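Local coordinates for protein enoyl-CoA hydratase/carnithine racemase (PDB 6SL9) that probably acts as the crotonase-family isomerase PaaG of phenylacetic acid catabolism, working on a coenzyme A thioester to form oxepin-CoA, at residues Asp12-Leu17 against Glu189-Ala194; Leu17-Pro22 against Gly30-Ala35. All blocks are in the same frame, centred on the assembly; numbering follows the deposited sequence.

Overall arrangement
Both contacts use strand 14-19 of the six-stranded mixed sheet of this crotonase-family fold. Their centres lie about 18 Å apart, and they share Leu17. Contact 1 sets the first half of the strand against helix 186-197, which comes some 170 residues later in the chain. Contact 2 joins the end of the same strand and the loop after it to the start of helix 30-45; seven residues lie between its segments. Along the chain contact 2 is therefore nested inside the loop closed by contact 1. The strand thus packs on a local helix and on a distant one, which ties an early part of the chain to a late part.

Contact 1: Asp12-Leu17 against Glu189-Ala194; sequences DGVLVL and EALSLA
Val14 lies against the helix with both methyl branches on Ala194, and one of them also reaches Leu191. CG1 stands anti to the backbone N (chi1 -180°). This sets it against the Ala194 methyl and 4.0 Å from Leu191 CD1, and leaves CG2 for the Ala194 carbonyl. The CG2 branch of Val14 lies 3.6 Å from Ala194 O. The methyl of Ala194 meets both branches, its CB 3.8 Å from CG1 and CG2 of Val14. The side chains of Val14 and Leu191 meet at a slant. Two residues further along the strand, Val16 and Leu191 cross at about a right angle, with Val16 CG2 4.1 Å from Leu191 CD1. A single methyl of Leu191 therefore bridges Val14 and Val16.

Through strand 14-19, helix 186-197 packs on one face of the six-stranded mixed sheet of the crotonase fold. Strand 14-17 and helix 189-194 run closer to antiparallel than parallel, at 146°, with their axes 9.7 Å apart at closest approach. The nearest CA atoms are those of Val14 and Ala194, at 6.4 Å, consistent with the small side chain of Ala194. Val14 and Ala190 also touch Leu53 of strand 51-56, and Ala194 touches Val99 of strand 98-102. With an alanine here instead of Val14, Leu191 CD1 and the Ala194 methyl would probably face a gap where both branches had been. No hydrogen bond or salt bridge crosses between the segments. The attachment of helix to sheet here thus rests on shape and on the burial of aliphatic groups.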
# COMPACT_ATOMS: atom_id res chain seq x y z
N ASP A 12 5.66 -34.10 -10.97
CA ASP A 12 4.57 -34.32 -9.97
C ASP A 12 3.35 -33.48 -10.35
O ASP A 12 2.74 -33.63 -11.44
CB ASP A 12 4.96 -33.82 -8.57
CG ASP A 12 6.09 -34.56 -7.85
OD1 ASP A 12 6.82 -35.38 -8.50
OD2 ASP A 12 6.26 -34.32 -6.63
N GLY A 13 2.96 -32.67 -9.39
CA GLY A 13 1.79 -31.78 -9.49
C GLY A 13 2.12 -30.39 -10.01
O GLY A 13 1.26 -29.51 -9.92
N VAL A 14 3.34 -30.18 -10.52
CA VAL A 14 3.81 -28.85 -10.95
C VAL A 14 3.95 -28.82 -12.48
O VAL A 14 4.69 -29.65 -13.04
CB VAL A 14 5.12 -28.46 -10.25
CG1 VAL A 14 5.58 -27.08 -10.72
CG2 VAL A 14 4.97 -28.51 -8.75
N LEU A 15 3.37 -27.82 -13.10
CA LEU A 15 3.68 -27.52 -14.51
C LEU A 15 4.78 -26.45 -14.50
O LEU A 15 4.53 -25.35 -14.07
CB LEU A 15 2.43 -27.08 -15.26
CG LEU A 15 2.65 -26.69 -16.71
CD1 LEU A 15 3.12 -27.85 -17.55
CD2 LEU A 15 1.39 -26.12 -17.32
N VAL A 16 5.92 -26.81 -15.08
CA VAL A 16 7.08 -25.91 -15.21
C VAL A 16 7.06 -25.31 -16.61
O VAL A 16 7.12 -26.07 -17.61
CB VAL A 16 8.37 -26.66 -14.92
CG1 VAL A 16 9.52 -25.65 -14.98
CG2 VAL A 16 8.39 -27.35 -13.59
N LEU A 17 6.97 -24.01 -16.63
CA LEU A 17 6.98 -23.20 -17.88
C LEU A 17 8.28 -22.43 -17.97
O LEU A 17 8.63 -21.73 -17.03
CB LEU A 17 5.80 -22.24 -17.89
CG LEU A 17 4.42 -22.90 -17.78
CD1 LEU A 17 3.30 -21.88 -17.84
CD2 LEU A 17 4.22 -24.01 -18.83
N GLU A 189 15.20 -25.00 -5.44
CA GLU A 189 14.43 -24.36 -4.35
C GLU A 189 13.04 -23.98 -4.89
O GLU A 189 12.04 -24.14 -4.15
CB GLU A 189 15.21 -23.15 -3.77
CG GLU A 189 16.48 -23.55 -3.06
CD GLU A 189 16.79 -22.96 -1.72
OE1 GLU A 189 17.99 -23.06 -1.35
OE2 GLU A 189 15.86 -22.58 -0.98
N ALA A 190 12.96 -23.43 -6.08
CA ALA A 190 11.66 -22.96 -6.61
C ALA A 190 10.77 -24.19 -6.82
O ALA A 190 9.58 -24.15 -6.56
CB ALA A 190 11.86 -22.18 -7.89
N LEU A 191 11.34 -25.28 -7.34
CA LEU A 191 10.56 -26.51 -7.57
C LEU A 191 10.09 -27.10 -6.24
O LEU A 191 8.98 -27.59 -6.15
CB LEU A 191 11.32 -27.52 -8.41
CG LEU A 191 10.49 -28.71 -8.82
CD1 LEU A 191 9.27 -28.35 -9.66
CD2 LEU A 191 11.37 -29.67 -9.60
N SER A 192 10.94 -27.12 -5.23
CA SER A 192 10.56 -27.64 -3.89
C SER A 192 9.35 -26.84 -3.40
O SER A 192 8.39 -27.44 -2.87
CB SER A 192 11.74 -27.52 -2.94
OG SER A 192 11.36 -27.97 -1.67
N LEU A 193 9.41 -25.51 -3.49
CA LEU A 193 8.28 -24.69 -2.99
C LEU A 193 7.03 -24.98 -3.84
O LEU A 193 5.94 -25.15 -3.30
CB LEU A 193 8.68 -23.21 -3.08
CG LEU A 193 7.58 -22.20 -2.75
CD1 LEU A 193 7.09 -22.42 -1.35
CD2 LEU A 193 8.05 -20.78 -2.93
N ALA A 194 7.15 -25.03 -5.15
CA ALA A 194 6.01 -25.34 -6.03
C ALA A 194 5.42 -26.70 -5.69
O ALA A 194 4.20 -26.84 -5.68
CB ALA A 194 6.42 -25.22 -7.47

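Contact 2: Leu17-Pro22 against Gly30-Ala35; sequences LTLNRP and GELLDA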
# COMPACT_ATOMS: atom_id res chain seq x y z
N LEU A 17 6.97 -24.01 -16.63
CA LEU A 17 6.98 -23.20 -17.88
C LEU A 17 8.28 -22.43 -17.97
O LEU A 17 8.63 -21.73 -17.03
CB LEU A 17 5.80 -22.24 -17.89
CG LEU A 17 4.42 -22.90 -17.78
CD1 LEU A 17 3.30 -21.88 -17.84
CD2 LEU A 17 4.22 -24.01 -18.83
N THR A 18 8.95 -22.51 -19.11
CA THR A 18 10.23 -21.84 -19.31
C THR A 18 10.14 -20.98 -20.55
O THR A 18 9.95 -21.51 -21.66
CB THR A 18 11.38 -22.84 -19.36
OG1 THR A 18 11.34 -23.72 -18.25
CG2 THR A 18 12.71 -22.12 -19.44
N LEU A 19 10.32 -19.68 -20.35
CA LEU A 19 10.47 -18.75 -21.49
C LEU A 19 11.72 -19.16 -22.28
O LEU A 19 12.83 -19.27 -21.69
CB LEU A 19 10.60 -17.28 -21.02
CG LEU A 19 9.51 -16.81 -20.06
CD1 LEU A 19 9.83 -15.41 -19.63
CD2 LEU A 19 8.14 -16.91 -20.64
N ASN A 20 11.58 -19.35 -23.60
CA ASN A 20 12.66 -20.03 -24.35
C ASN A 20 12.95 -19.31 -25.66
O ASN A 20 12.77 -19.86 -26.75
CB ASN A 20 12.28 -21.48 -24.59
CG ASN A 20 13.42 -22.25 -25.20
OD1 ASN A 20 14.57 -21.99 -24.83
ND2 ASN A 20 13.11 -23.22 -26.06
N ARG A 21 13.49 -18.10 -25.53
CA ARG A 21 14.14 -17.39 -26.64
C ARG A 21 15.47 -16.85 -26.13
O ARG A 21 15.71 -15.63 -26.11
CB ARG A 21 13.31 -16.22 -27.10
CG ARG A 21 12.01 -16.40 -27.84
CD ARG A 21 11.75 -14.97 -28.38
NE ARG A 21 12.55 -14.54 -29.54
CZ ARG A 21 12.48 -13.34 -30.12
NH1 ARG A 21 11.70 -12.39 -29.65
NH2 ARG A 21 13.20 -13.06 -31.18
N PRO A 22 16.36 -17.74 -25.68
CA PRO A 22 17.50 -17.24 -24.91
C PRO A 22 18.47 -16.35 -25.68
O PRO A 22 19.10 -15.46 -25.07
CB PRO A 22 18.17 -18.53 -24.40
CG PRO A 22 17.70 -19.60 -25.39
CD PRO A 22 16.26 -19.20 -25.67
N GLY A 30 4.09 -11.13 -29.45
CA GLY A 30 2.70 -11.62 -29.45
C GLY A 30 2.68 -13.12 -29.59
O GLY A 30 1.86 -13.78 -28.97
N GLU A 31 3.54 -13.68 -30.43
CA GLU A 31 3.59 -15.14 -30.58
C GLU A 31 3.91 -15.82 -29.23
O GLU A 31 3.27 -16.82 -28.85
CB GLU A 31 4.61 -15.49 -31.63
CG GLU A 31 4.75 -16.98 -31.80
CD GLU A 31 5.84 -17.47 -32.76
OE1 GLU A 31 6.61 -16.61 -33.30
OE2 GLU A 31 5.88 -18.70 -32.97
N LEU A 32 4.92 -15.32 -28.56
CA LEU A 32 5.28 -15.84 -27.23
C LEU A 32 4.12 -15.72 -26.26
O LEU A 32 3.83 -16.67 -25.52
CB LEU A 32 6.60 -15.24 -26.73
CG LEU A 32 7.07 -15.74 -25.37
CD1 LEU A 32 8.59 -15.56 -25.28
CD2 LEU A 32 6.44 -14.99 -24.23
N LEU A 33 3.46 -14.59 -26.27
CA LEU A 33 2.33 -14.36 -25.34
C LEU A 33 1.18 -15.29 -25.65
O LEU A 33 0.56 -15.82 -24.70
CB LEU A 33 1.94 -12.90 -25.40
CG LEU A 33 2.96 -11.94 -24.80
CD1 LEU A 33 2.59 -10.49 -25.06
CD2 LEU A 33 3.10 -12.17 -23.30
N ASP A 34 0.89 -15.55 -26.96
CA ASP A 34 -0.15 -16.53 -27.26
C ASP A 34 0.24 -17.91 -26.68
O ASP A 34 -0.62 -18.62 -26.18
CB ASP A 34 -0.38 -16.61 -28.75
CG ASP A 34 -1.15 -15.42 -29.32
OD1 ASP A 34 -1.77 -14.68 -28.57
OD2 ASP A 34 -1.21 -15.35 -30.57
N ALA A 35 1.51 -18.30 -26.81
CA ALA A 35 1.98 -19.60 -26.31
C ALA A 35 1.93 -19.62 -24.78
O ALA A 35 1.59 -20.65 -24.19
CB ALA A 35 3.34 -19.92 -26.87
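The beta-alpha-beta unit formed by strand 14-19, helix 30-45 and strand 51-56 contains this contact. It lies where the chain leaves strand 14-19 and enters the helix. Leu32, in the first turn of the helix, is the residue that both partners on the other segment touch. Its CB is directed at the other segment, and the two branches part, one to each partner. The CD2 branch meets the end of the strand, 4.4 Å from Leu19 CD2. The CD1 branch meets the loop, 4.4 Å from Arg21 CG. Leu32 has CG anti to the backbone N (chi1 -179°), which extends the side chain from the helix toward the strand. Both approaches are long and only 115 Å² is buried, so the fit is light. The CA atoms of Leu19 and Leu32 are 8.3 Å apart.

Arg21 offers only the aliphatic part of its chain to Leu32. Its charged end turns to another partner, and NH1 makes a salt bridge with Asp66. The backbone N of Arg21 is held by Asn26 OD1, which ties the loop between strand and helix to itself. At the helix start, Leu32 N bonds to Thr29 OG1.

Around this core, Leu19 also packs on Ile6 of strand 6-11 and on Leu54 of strand 51-56. Beyond Leu32, Leu33 touches Tyr84 and Val87 of helix 77-93, and Asp34 forms a salt bridge with Arg83 there. The first turns of helix 30-45 thus connect the sheet with helix 77-93.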